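Local coordinates for protein glutathione S-transferase omega-like 2 (Saccharomyces cerevisiae, PDB 5LKB) that acts as a one-cysteine glutathione-dependent thiol transferase, reducing dehydroascorbate and dimethylarsinic acid, and reacts with glutathionyl-(hydro)quinones, at residues R51-T55 / I288-T292; K59-I65 / F186-V190; L144-S148 / Q167-N172. All blocks are in the same frame, centred on the assembly; numbering follows the deposited sequence.

Interaction 1 (R51-T55 / I288-T292); sequences RTLIT and IRLYT
Ile54 and Ile288 pack together where helix 47-58 of the thioredoxin-like domain meets helix 285-304 of the all-helical C-terminal domain. The short helical segments come within 9.8 Å of each other, axis to axis, at 129°, nearer antiparallel than parallel. Their dry side is tightly filled. The two isoleucines run alongside each other, pointing opposite ways, CG2 of Ile54 lying 4.0 Å from CG1 of Ile288. Because CG1 of Ile54 stands beside its own backbone N (chi1 -66°), its CD1 methyl reaches Thr292 CG2 at 3.8 Å and also meets the Tyr291 ring obliquely. Thr55 finishes this side: OG1 bonds back to Arg51 O at 2.9 Å, the backbone N-H of Thr55 reaches the same oxygen from the opposite face, and CD1 of Ile288 rests against the hydroxyl.

The other side is polar and holds a water, though it too is buried. The Arg51 chain, extended from CG to NE, brings its guanidinium into an offset stack on that of Arg289, NH2 of Arg51 near the rim, centres 4.1 Å apart and planes turned by 29°. Beside the stack a single water bridges the two helices, accepting from Arg51 NE at 2.8 Å and donating to Arg289 O at 2.7 Å. Thr292 OG1 bonds to Pro47 O, and Arg51 NH1 makes a weak bond to Ser174, a glutathione-binding residue.

Here apolar packing joins the two domains, while two stacked arginines bring positive charge beside the glutathione site; Glu173, close to Arg51, probably offsets part of it.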
ATOM      1  N   ARG A  51      -0.786   9.568  22.403  1.00 15.21           N
ATOM      2  CA  ARG A  51      -1.910   9.680  23.322  1.00 14.45           C
ATOM      3  C   ARG A  51      -1.595  10.674  24.396  1.00 14.59           C
ATOM      4  O   ARG A  51      -2.458  11.458  24.759  1.00 15.61           O
ATOM      5  CB  ARG A  51      -2.186   8.345  24.009  1.00 14.29           C
ATOM      6  CG  ARG A  51      -2.541   7.130  23.105  1.00 16.81           C
ATOM      7  CD  ARG A  51      -2.446   5.899  23.967  1.00 16.26           C
ATOM      8  NE  ARG A  51      -3.176   4.773  23.404  1.00 15.37           N
ATOM      9  CZ  ARG A  51      -3.384   3.641  24.050  1.00 18.00           C
ATOM     10  NH1 ARG A  51      -2.934   3.523  25.310  1.00 17.09           N
ATOM     11  NH2 ARG A  51      -4.059   2.673  23.469  1.00 16.65           N
ATOM     12  N   THR A  52      -0.368  10.637  24.883  1.00 14.07           N
ATOM     13  CA  THR A  52      -0.003  11.479  26.018  1.00 15.29           C
ATOM     14  C   THR A  52       0.162  12.931  25.607  1.00 15.56           C
ATOM     15  O   THR A  52      -0.114  13.822  26.419  1.00 15.18           O
ATOM     16  CB  THR A  52       1.243  10.937  26.727  1.00 14.19           C
ATOM     17  OG1 THR A  52       2.441  11.121  25.996  1.00 15.87           O
ATOM     18  CG2 THR A  52       1.122   9.475  27.052  1.00 15.28           C
ATOM     19  N   LEU A  53       0.638  13.207  24.378  1.00 14.94           N
ATOM     20  CA  LEU A  53       0.748  14.577  23.906  1.00 15.57           C
ATOM     21  C   LEU A  53      -0.628  15.206  23.756  1.00 16.16           C
ATOM     22  O   LEU A  53      -0.834  16.356  24.164  1.00 14.96           O
ATOM     23  CB  LEU A  53       1.468  14.629  22.588  1.00 14.04           C
ATOM     24  CG  LEU A  53       2.917  14.281  22.579  1.00 17.95           C
ATOM     25  CD1 LEU A  53       3.461  14.369  21.125  1.00 17.75           C
ATOM     26  CD2 LEU A  53       3.766  15.175  23.472  1.00 19.01           C
ATOM     27  N   ILE A  54      -1.583  14.479  23.185  1.00 14.19           N
ATOM     28  CA  ILE A  54      -2.928  14.992  23.001  1.00 14.03           C
ATOM     29  C   ILE A  54      -3.535  15.325  24.374  1.00 14.57           C
ATOM     30  O   ILE A  54      -4.136  16.387  24.585  1.00 15.47           O
ATOM     31  CB  ILE A  54      -3.817  14.001  22.226  1.00 15.24           C
ATOM     32  CG1 ILE A  54      -3.278  13.860  20.784  1.00 15.72           C
ATOM     33  CG2 ILE A  54      -5.253  14.465  22.192  1.00 16.18           C
ATOM     34  CD1 ILE A  54      -3.703  12.594  20.111  1.00 15.86           C
ATOM     35  N   THR A  55      -3.391  14.398  25.309  1.00 14.55           N
ATOM     36  CA  THR A  55      -3.994  14.557  26.626  1.00 15.68           C
ATOM     37  C   THR A  55      -3.324  15.692  27.390  1.00 18.04           C
ATOM     38  O   THR A  55      -4.017  16.502  28.024  1.00 17.55           O
ATOM     39  CB  THR A  55      -3.902  13.232  27.380  1.00 16.19           C
ATOM     40  OG1 THR A  55      -4.572  12.177  26.657  1.00 16.53           O
ATOM     41  CG2 THR A  55      -4.633  13.321  28.723  1.00 16.94           C
ATOM     42  N   ILE A 288      -9.299   9.599  21.818  1.00 15.16           N
ATOM     43  CA  ILE A 288      -7.866   9.845  21.775  1.00 14.72           C
ATOM     44  C   ILE A 288      -7.129   8.577  21.401  1.00 14.48           C
ATOM     45  O   ILE A 288      -6.271   8.568  20.510  1.00 15.03           O
ATOM     46  CB  ILE A 288      -7.391  10.460  23.108  1.00 14.92           C
ATOM     47  CG1 ILE A 288      -8.024  11.849  23.273  1.00 17.22           C
ATOM     48  CG2 ILE A 288      -5.855  10.511  23.162  1.00 15.27           C
ATOM     49  CD1 ILE A 288      -7.804  12.481  24.622  1.00 17.88           C
ATOM     50  N   ARG A 289      -7.455   7.481  22.068  1.00 15.07           N
ATOM     51  CA  ARG A 289      -6.756   6.234  21.862  1.00 15.77           C
ATOM     52  C   ARG A 289      -7.010   5.705  20.458  1.00 13.91           C
ATOM     53  O   ARG A 289      -6.069   5.223  19.825  1.00 15.83           O
ATOM     54  CB  ARG A 289      -7.146   5.207  22.931  1.00 15.43           C
ATOM     55  CG  ARG A 289      -6.554   5.533  24.344  1.00 15.86           C
ATOM     56  CD  ARG A 289      -7.285   4.638  25.410  1.00 16.64           C
ATOM     57  NE  ARG A 289      -7.212   3.240  25.046  1.00 18.23           N
ATOM     58  CZ  ARG A 289      -6.792   2.236  25.773  1.00 18.99           C
ATOM     59  NH1 ARG A 289      -6.370   2.419  27.027  1.00 19.64           N
ATOM     60  NH2 ARG A 289      -6.833   1.006  25.256  1.00 18.94           N
ATOM     61  N   LEU A 290      -8.233   5.819  19.953  1.00 13.88           N
ATOM     62  CA  LEU A 290      -8.500   5.348  18.584  1.00 13.49           C
ATOM     63  C   LEU A 290      -7.792   6.248  17.588  1.00 15.49           C
ATOM     64  O   LEU A 290      -7.264   5.753  16.569  1.00 14.64           O
ATOM     65  CB  LEU A 290      -9.994   5.335  18.296  1.00 14.07           C
ATOM     66  CG  LEU A 290     -10.420   4.898  16.879  1.00 14.20           C
ATOM     67  CD1 LEU A 290      -9.961   3.501  16.639  1.00 15.35           C
ATOM     68  CD2 LEU A 290     -11.898   4.998  16.713  1.00 16.37           C
ATOM     69  N   TYR A 291      -7.813   7.554  17.815  1.00 14.08           N
ATOM     70  CA  TYR A 291      -7.260   8.523  16.854  1.00 13.10           C
ATOM     71  C   TYR A 291      -5.797   8.234  16.511  1.00 15.89           C
ATOM     72  O   TYR A 291      -5.378   8.373  15.342  1.00 14.98           O
ATOM     73  CB  TYR A 291      -7.322   9.938  17.455  1.00 15.42           C
ATOM     74  CG  TYR A 291      -6.649  11.031  16.625  1.00 12.37           C
ATOM     75  CD1 TYR A 291      -5.344  11.314  16.831  1.00 13.19           C
ATOM     76  CD2 TYR A 291      -7.317  11.730  15.644  1.00 15.42           C
ATOM     77  CE1 TYR A 291      -4.677  12.270  16.119  1.00 14.53           C
ATOM     78  CE2 TYR A 291      -6.666  12.724  14.904  1.00 14.92           C
ATOM     79  CZ  TYR A 291      -5.371  13.009  15.159  1.00 13.53           C
ATOM     80  OH  TYR A 291      -4.693  13.975  14.442  1.00 14.35           O
ATOM     81  N   THR A 292      -4.972   7.924  17.490  1.00 12.96           N
ATOM     82  CA  THR A 292      -3.544   7.836  17.215  1.00 12.56           C
ATOM     83  C   THR A 292      -3.257   6.707  16.218  1.00 14.57           C
ATOM     84  O   THR A 292      -2.300   6.794  15.448  1.00 13.51           O
ATOM     85  CB  THR A 292      -2.716   7.756  18.475  1.00 15.08           C
ATOM     86  OG1 THR A 292      -3.105   6.567  19.165  1.00 15.32           O
ATOM     87  CG2 THR A 292      -2.924   8.996  19.394  1.00 14.21           C
TER
HETATM   88  O   HOH W   1      -3.717   4.152  20.745  1.00 15.27           O

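Interaction 2 (K59-I65 / F186-V190); sequences KGLTSVI and FDEFV
Phe186 opens the segment by turning its ring into the loop 59-65, where three aliphatic side chains receive it. CD1 of Ile65 sits over one face in a CH-pi contact, 4.1 Å from the ring centroid and 17° off the normal, displaced toward the rim. CG1 of Val64 comes in obliquely, 3.6 Å from Phe186 CD1, and CD2 of Leu61 touches the stem at Phe186 CB.

Asp187 lies in the 3-10 turn, and its CB points away from the loop. Its OD1 nevertheless lies 4.6 Å from Lys59 NZ, and a water spans the interval, accepting from NZ at 2.7 Å and within bonding distance of OD1, which it probably serves as donor. The ammonium also bonds to the carbonyls of Thr197 and His194, so the carboxylate is a second-shell neighbour.

Phe189 closes the turn, its N bonded to Phe186 O at 2.9 Å. What it offers the loop is backbone and CB, both against CG2 of Val64; the ring swings away toward Lys35.

Val190 follows, packed most tightly. Its CG1, beside the backbone N at chi1 -54°, presses on CD2 of Leu61 at 3.3 Å, closer than usual for two methyls, and lies 3.5 Å from Gly60 O. Gly60, with phi 71°, is the C-prime residue of a Schellman motif that ends helix 47-58; a side chain there would point at Val190.

The contact therefore lies between the end of helix 47-58 and the start of strand 66-69 on one side, and the connection from helix 174-182 to helix 192-196 on the other. Leu181 of helix 174-182 packs on Leu61 and Ile65, while Lys195 of helix 192-196 touches Asp187 and Val190.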
ATOM      1  N   LYS A  59      -5.668  18.857  28.587  1.00 18.18           N
ATOM      2  CA  LYS A  59      -5.801  19.127  30.015  1.00 18.16           C
ATOM      3  C   LYS A  59      -5.011  20.353  30.442  1.00 21.87           C
ATOM      4  O   LYS A  59      -4.963  20.642  31.659  1.00 22.18           O
ATOM      5  CB  LYS A  59      -5.413  17.887  30.819  1.00 18.74           C
ATOM      6  CG  LYS A  59      -6.472  16.738  30.777  1.00 19.77           C
ATOM      7  CD  LYS A  59      -7.789  17.130  31.397  1.00 27.06           C
ATOM      8  CE  LYS A  59      -7.700  16.979  32.899  1.00 19.35           C
ATOM      9  NZ  LYS A  59      -8.577  18.009  33.632  1.00 29.37           N
ATOM     10  N   GLY A  60      -4.403  21.090  29.499  1.00 17.89           N
ATOM     11  CA  GLY A  60      -3.754  22.352  29.836  1.00 19.13           C
ATOM     12  C   GLY A  60      -2.484  22.253  30.636  1.00 21.34           C
ATOM     13  O   GLY A  60      -2.231  23.108  31.504  1.00 21.86           O
ATOM     14  N   LEU A  61      -1.696  21.216  30.426  1.00 17.57           N
ATOM     15  CA  LEU A  61      -0.534  20.876  31.210  1.00 17.36           C
ATOM     16  C   LEU A  61       0.785  21.130  30.495  1.00 16.66           C
ATOM     17  O   LEU A  61       1.836  20.681  30.962  1.00 17.45           O
ATOM     18  CB  LEU A  61      -0.620  19.412  31.693  1.00 19.67           C
ATOM     19  CG  LEU A  61      -1.823  19.064  32.521  1.00 18.92           C
ATOM     20  CD1 LEU A  61      -2.033  17.561  32.655  1.00 23.69           C
ATOM     21  CD2 LEU A  61      -1.625  19.725  33.923  1.00 21.58           C
ATOM     22  N   THR A  62       0.793  21.888  29.409  1.00 20.23           N
ATOM     23  CA  THR A  62       2.038  22.046  28.652  1.00 22.54           C
ATOM     24  C   THR A  62       3.088  22.857  29.400  1.00 19.92           C
ATOM     25  O   THR A  62       4.283  22.600  29.231  1.00 21.80           O
ATOM     26  CB  THR A  62       1.825  22.661  27.259  1.00 22.70           C
ATOM     27  OG1 THR A  62       1.221  23.957  27.358  1.00 23.14           O
ATOM     28  CG2 THR A  62       0.904  21.826  26.426  1.00 19.00           C
ATOM     29  N   SER A  63       2.666  23.805  30.249  1.00 23.81           N
ATOM     30  CA  SER A  63       3.621  24.554  31.044  1.00 26.72           C
ATOM     31  C   SER A  63       3.907  23.904  32.388  1.00 26.68           C
ATOM     32  O   SER A  63       4.754  24.406  33.124  1.00 27.35           O
ATOM     33  CB  SER A  63       3.094  25.990  31.262  1.00 26.03           C
ATOM     34  OG  SER A  63       2.016  26.011  32.202  1.00 39.60           O
ATOM     35  N   VAL A  64       3.195  22.842  32.727  1.00 20.86           N
ATOM     36  CA  VAL A  64       3.364  22.138  33.990  1.00 20.77           C
ATOM     37  C   VAL A  64       4.326  20.980  33.846  1.00 20.97           C
ATOM     38  O   VAL A  64       5.121  20.675  34.743  1.00 20.02           O
ATOM     39  CB  VAL A  64       1.988  21.650  34.454  1.00 21.77           C
ATOM     40  CG1 VAL A  64       2.122  20.867  35.794  1.00 21.69           C
ATOM     41  CG2 VAL A  64       1.029  22.780  34.563  1.00 28.57           C
ATOM     42  N   ILE A  65       4.279  20.337  32.675  1.00 20.16           N
ATOM     43  CA  ILE A  65       5.052  19.148  32.394  1.00 24.82           C
ATOM     44  C   ILE A  65       5.795  19.397  31.088  1.00 18.84           C
ATOM     45  O   ILE A  65       5.163  19.499  30.029  1.00 20.64           O
ATOM     46  CB  ILE A  65       4.134  17.925  32.286  1.00 21.95           C
ATOM     47  CG1 ILE A  65       3.463  17.704  33.636  1.00 21.20           C
ATOM     48  CG2 ILE A  65       4.915  16.701  31.875  1.00 19.46           C
ATOM     49  CD1 ILE A  65       2.369  16.621  33.635  1.00 22.34           C
ATOM     50  N   PHE A 186      -2.962  17.415  38.952  1.00 21.84           N
ATOM     51  CA  PHE A 186      -2.255  18.643  38.614  1.00 20.08           C
ATOM     52  C   PHE A 186      -3.192  19.853  38.624  1.00 20.67           C
ATOM     53  O   PHE A 186      -2.855  20.929  38.109  1.00 20.26           O
ATOM     54  CB  PHE A 186      -1.495  18.467  37.274  1.00 20.32           C
ATOM     55  CG  PHE A 186      -0.275  17.569  37.393  1.00 20.02           C
ATOM     56  CD1 PHE A 186       0.957  18.049  37.759  1.00 17.95           C
ATOM     57  CD2 PHE A 186      -0.338  16.227  36.977  1.00 20.65           C
ATOM     58  CE1 PHE A 186       2.104  17.187  37.839  1.00 20.54           C
ATOM     59  CE2 PHE A 186       0.731  15.411  37.067  1.00 21.72           C
ATOM     60  CZ  PHE A 186       1.977  15.877  37.458  1.00 18.46           C
ATOM     61  N   ASP A 187      -4.379  19.700  39.236  1.00 22.78           N
ATOM     62  CA  ASP A 187      -5.436  20.695  39.103  1.00 24.65           C
ATOM     63  C   ASP A 187      -5.035  22.043  39.696  1.00 23.45           C
ATOM     64  O   ASP A 187      -5.505  23.079  39.232  1.00 26.14           O
ATOM     65  CB  ASP A 187      -6.716  20.248  39.817  1.00 26.20           C
ATOM     66  CG  ASP A 187      -7.518  19.217  39.045  1.00 32.42           C
ATOM     67  OD1 ASP A 187      -7.105  18.847  37.919  1.00 27.38           O
ATOM     68  OD2 ASP A 187      -8.570  18.775  39.571  1.00 29.26           O
ATOM     69  N   GLU A 188      -4.181  22.037  40.717  1.00 25.78           N
ATOM     70  CA  GLU A 188      -3.736  23.283  41.332  1.00 24.38           C
ATOM     71  C   GLU A 188      -2.904  24.136  40.395  1.00 27.09           C
ATOM     72  O   GLU A 188      -2.684  25.321  40.684  1.00 24.29           O
ATOM     73  CB  GLU A 188      -2.842  22.987  42.541  1.00 24.47           C
ATOM     74  CG  GLU A 188      -3.408  22.204  43.699  1.00 34.33           C
ATOM     75  CD  GLU A 188      -2.269  21.646  44.575  1.00 36.53           C
ATOM     76  OE1 GLU A 188      -1.524  20.705  44.126  1.00 30.34           O
ATOM     77  OE2 GLU A 188      -2.080  22.172  45.706  1.00 37.33           O
ATOM     78  N   PHE A 189      -2.439  23.581  39.275  1.00 24.43           N
ATOM     79  CA  PHE A 189      -1.481  24.264  38.405  1.00 24.20           C
ATOM     80  C   PHE A 189      -2.019  24.615  37.016  1.00 24.91           C
ATOM     81  O   PHE A 189      -1.256  25.124  36.173  1.00 29.63           O
ATOM     82  CB  PHE A 189      -0.214  23.437  38.316  1.00 29.62           C
ATOM     83  CG  PHE A 189       0.303  22.954  39.672  1.00 28.08           C
ATOM     84  CD1 PHE A 189       0.905  23.825  40.562  1.00 28.51           C
ATOM     85  CD2 PHE A 189       0.188  21.617  40.057  1.00 28.15           C
ATOM     86  CE1 PHE A 189       1.387  23.367  41.797  1.00 26.47           C
ATOM     87  CE2 PHE A 189       0.683  21.158  41.279  1.00 28.96           C
ATOM     88  CZ  PHE A 189       1.259  22.058  42.175  1.00 26.68           C
ATOM     89  N   VAL A 190      -3.303  24.395  36.781  1.00 27.85           N
ATOM     90  CA  VAL A 190      -3.926  24.689  35.490  1.00 32.94           C
ATOM     91  C   VAL A 190      -5.035  25.724  35.693  1.00 39.68           C
ATOM     92  O   VAL A 190      -5.441  26.014  36.817  1.00 35.52           O
ATOM     93  CB  VAL A 190      -4.475  23.426  34.790  1.00 31.15           C
ATOM     94  CG1 VAL A 190      -3.391  22.382  34.678  1.00 29.36           C
ATOM     95  CG2 VAL A 190      -5.680  22.821  35.523  1.00 32.16           C
TER
HETATM   96  O   HOH W   2      -8.447  17.158  36.198  1.00 23.66           O

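Interaction 3 (L144-S148 / Q167-N172)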
ATOM      1  N   LEU A 144      17.918   7.040  30.531  1.00 25.38           N
ATOM      2  CA  LEU A 144      16.880   7.280  31.533  1.00 26.87           C
ATOM      3  C   LEU A 144      16.462   5.981  32.217  1.00 29.80           C
ATOM      4  O   LEU A 144      16.276   5.940  33.446  1.00 25.90           O
ATOM      5  CB  LEU A 144      15.656   7.937  30.881  1.00 23.95           C
ATOM      6  CG  LEU A 144      15.929   9.297  30.290  1.00 24.15           C
ATOM      7  CD1 LEU A 144      14.777   9.810  29.350  1.00 27.10           C
ATOM      8  CD2 LEU A 144      16.191  10.323  31.406  1.00 24.41           C
ATOM      9  N   TYR A 145      16.334   4.903  31.441  1.00 21.88           N
ATOM     10  CA  TYR A 145      15.917   3.607  31.959  1.00 23.14           C
ATOM     11  C   TYR A 145      16.955   3.060  32.941  1.00 27.73           C
ATOM     12  O   TYR A 145      16.610   2.631  34.047  1.00 28.22           O
ATOM     13  CB  TYR A 145      15.663   2.616  30.794  1.00 22.96           C
ATOM     14  CG  TYR A 145      14.278   2.730  30.190  1.00 21.72           C
ATOM     15  CD1 TYR A 145      13.985   3.654  29.190  1.00 23.15           C
ATOM     16  CD2 TYR A 145      13.275   1.900  30.597  1.00 21.62           C
ATOM     17  CE1 TYR A 145      12.711   3.762  28.685  1.00 19.51           C
ATOM     18  CE2 TYR A 145      11.998   1.993  30.089  1.00 21.97           C
ATOM     19  CZ  TYR A 145      11.718   2.933  29.108  1.00 19.04           C
ATOM     20  OH  TYR A 145      10.396   2.985  28.668  1.00 20.27           O
ATOM     21  N   TYR A 146      18.233   3.100  32.562  1.00 26.65           N
ATOM     22  CA  TYR A 146      19.282   2.580  33.448  1.00 28.47           C
ATOM     23  C   TYR A 146      19.455   3.465  34.685  1.00 32.41           C
ATOM     24  O   TYR A 146      19.755   2.963  35.781  1.00 32.05           O
ATOM     25  CB  TYR A 146      20.596   2.441  32.669  1.00 30.16           C
ATOM     26  CG  TYR A 146      20.628   1.321  31.648  1.00 31.30           C
ATOM     27  CD1 TYR A 146      20.116   0.052  31.948  1.00 28.85           C
ATOM     28  CD2 TYR A 146      21.183   1.510  30.386  1.00 30.68           C
ATOM     29  CE1 TYR A 146      20.160  -0.999  31.008  1.00 32.44           C
ATOM     30  CE2 TYR A 146      21.222   0.446  29.437  1.00 31.00           C
ATOM     31  CZ  TYR A 146      20.698  -0.774  29.758  1.00 27.93           C
ATOM     32  OH  TYR A 146      20.747  -1.818  28.862  1.00 34.48           O
ATOM     33  N   LYS A 147      19.300   4.784  34.537  1.00 28.89           N
ATOM     34  CA  LYS A 147      19.288   5.662  35.707  1.00 26.44           C
ATOM     35  C   LYS A 147      18.214   5.238  36.699  1.00 33.44           C
ATOM     36  O   LYS A 147      18.479   5.086  37.899  1.00 28.44           O
ATOM     37  CB  LYS A 147      19.093   7.114  35.276  1.00 30.37           C
ATOM     38  CG  LYS A 147      19.110   8.126  36.426  1.00 30.32           C
ATOM     39  CD  LYS A 147      20.428   8.058  37.212  1.00 37.19           C
ATOM     40  CE  LYS A 147      20.402   9.042  38.356  1.00 42.11           C
ATOM     41  NZ  LYS A 147      21.672   9.021  39.141  1.00 54.74           N
ATOM     42  N   SER A 148      16.992   5.041  36.228  1.00 27.93           N
ATOM     43  CA  SER A 148      15.899   4.639  37.095  1.00 25.96           C
ATOM     44  C   SER A 148      16.162   3.267  37.708  1.00 29.93           C
ATOM     45  O   SER A 148      15.968   3.079  38.926  1.00 30.85           O
ATOM     46  CB  SER A 148      14.599   4.639  36.295  1.00 24.22           C
ATOM     47  OG  SER A 148      13.424   4.748  37.092  1.00 25.61           O
ATOM     48  N   GLN A 167      14.715  11.158  39.915  1.00 23.67           N
ATOM     49  CA  GLN A 167      15.392  10.663  38.705  1.00 25.93           C
ATOM     50  C   GLN A 167      14.974   9.236  38.405  1.00 22.85           C
ATOM     51  O   GLN A 167      15.803   8.340  38.305  1.00 23.86           O
ATOM     52  CB  GLN A 167      16.907  10.828  38.767  1.00 27.86           C
ATOM     53  CG  GLN A 167      17.268  12.269  39.017  1.00 33.46           C
ATOM     54  CD  GLN A 167      18.696  12.602  38.673  1.00 44.62           C
ATOM     55  OE1 GLN A 167      19.395  11.828  38.007  1.00 42.73           O
ATOM     56  NE2 GLN A 167      19.139  13.783  39.103  1.00 41.97           N
ATOM     57  N   THR A 168      13.660   9.032  38.348  1.00 22.70           N
ATOM     58  CA  THR A 168      13.109   7.720  38.068  1.00 23.03           C
ATOM     59  C   THR A 168      12.030   7.878  37.016  1.00 21.27           C
ATOM     60  O   THR A 168      11.447   8.952  36.846  1.00 20.69           O
ATOM     61  CB  THR A 168      12.491   7.073  39.345  1.00 24.92           C
ATOM     62  OG1 THR A 168      11.522   7.953  39.931  1.00 21.94           O
ATOM     63  CG2 THR A 168      13.581   6.684  40.365  1.00 27.43           C
ATOM     64  N   ILE A 169      11.691   6.753  36.409  1.00 22.44           N
ATOM     65  CA  ILE A 169      10.514   6.683  35.569  1.00 20.70           C
ATOM     66  C   ILE A 169       9.307   6.416  36.451  1.00 21.48           C
ATOM     67  O   ILE A 169       9.234   5.368  37.111  1.00 22.01           O
ATOM     68  CB  ILE A 169      10.695   5.574  34.536  1.00 21.56           C
ATOM     69  CG1 ILE A 169      11.921   5.869  33.698  1.00 20.88           C
ATOM     70  CG2 ILE A 169       9.433   5.398  33.707  1.00 22.86           C
ATOM     71  CD1 ILE A 169      12.116   4.870  32.591  1.00 21.47           C
ATOM     72  N   VAL A 170       8.365   7.358  36.459  1.00 20.65           N
ATOM     73  CA  VAL A 170       7.115   7.186  37.197  1.00 18.49           C
ATOM     74  C   VAL A 170       6.277   6.124  36.526  1.00 21.06           C
ATOM     75  O   VAL A 170       5.817   5.157  37.141  1.00 18.88           O
ATOM     76  CB  VAL A 170       6.345   8.522  37.324  1.00 19.08           C
ATOM     77  CG1 VAL A 170       4.952   8.312  37.984  1.00 21.46           C
ATOM     78  CG2 VAL A 170       7.203   9.583  38.078  1.00 20.07           C
ATOM     79  N   ASN A 171       6.091   6.273  35.211  1.00 18.23           N
ATOM     80  CA  ASN A 171       5.146   5.432  34.499  1.00 17.79           C
ATOM     81  C   ASN A 171       5.569   5.469  33.036  1.00 15.93           C
ATOM     82  O   ASN A 171       5.841   6.559  32.509  1.00 18.12           O
ATOM     83  CB  ASN A 171       3.734   5.916  34.669  1.00 15.32           C
ATOM     84  CG  ASN A 171       2.707   4.914  34.286  1.00 17.91           C
ATOM     85  OD1 ASN A 171       2.593   4.583  33.086  1.00 16.14           O
ATOM     86  ND2 ASN A 171       1.896   4.439  35.224  1.00 16.14           N
ATOM     87  N   ASN A 172       5.646   4.284  32.393  1.00 15.80           N
ATOM     88  CA  ASN A 172       5.901   4.176  30.953  1.00 16.36           C
ATOM     89  C   ASN A 172       4.800   3.396  30.255  1.00 16.44           C
ATOM     90  O   ASN A 172       5.018   2.862  29.148  1.00 15.77           O
ATOM     91  CB  ASN A 172       7.306   3.669  30.665  1.00 15.64           C
ATOM     92  CG  ASN A 172       7.457   2.198  30.907  1.00 17.70           C
ATOM     93  OD1 ASN A 172       6.654   1.607  31.688  1.00 17.59           O
ATOM     94  ND2 ASN A 172       8.480   1.571  30.255  1.00 18.88           N
TER
HETATM   95  O   HOH W   3      17.592   7.119  40.058  1.00 31.65           O
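The outer strand 168-171 of the thioredoxin-like sheet carries the end of helix 141-148, with Ser148 and Tyr145 reaching across to it. The strand starts at a G1 beta bulge, where Gln167 and Thr168 both face Asp163. Just past it, the backbone N of Ile169 donates to Ser148 OG at 2.7 Å, nearly straight at 165°. The hydroxyl arrives there because OG is anti to the serine's own N (chi1 -158°). On the exposed side Lys147 runs alongside Gln167, its CE close to Gln167 OE1 at 3.0 Å, and a water lies within bonding distance of both residues' carbonyl oxygens, probably donating to them.

Deeper in, the Tyr145 ring lies across Ile169, whose CD1 stands 3.7 Å from the ring centroid, squarely over the face in a CH-pi contact. At the ring's far edge, near its plane, Asn172 ND2 donates to Tyr145 OH at 2.9 Å and 172°, the phenol oxygen lying in the amide plane. That hydroxyl also bonds to Thr157 O, and Asn172 OD1 takes the N-H of Phe20, so both ends of the amide are engaged and its rotation is fixed. With a phenylalanine at Tyr145 the ring face could still meet Ile169, but Asn172 ND2 and Thr157 O would probably both be left without their mate.

A methyl over one face and polar bonds at its hydroxyl hold the tyrosine in place. That hydroxyl links two loops, one leading into Val158 and the other into Glu173, both glutathione-binding residues, and probably helps to fix their spacing.

From the N terminus, after strand 38-42, the chain enters helix 47-58, whose residues 51-55 pair with 288-292 in interaction 1, the widest loop, closed across the domain boundary. Directly afterwards 59-65 pairs with 186-190 in interaction 2, and within that loop 144-148 meets 167-172 in interaction 3, the shortest closure. The three nest one within another and none cross. Interaction 3 stays within the thioredoxin-like domain, while interaction 2 ties the end of helix 47-58 to the connection between helices 174-182 and 192-196; interaction 1 joins that domain to the helical one. Their centres lie about 17 to 22 Å apart, and interactions 1 and 2 adjoin in sequence.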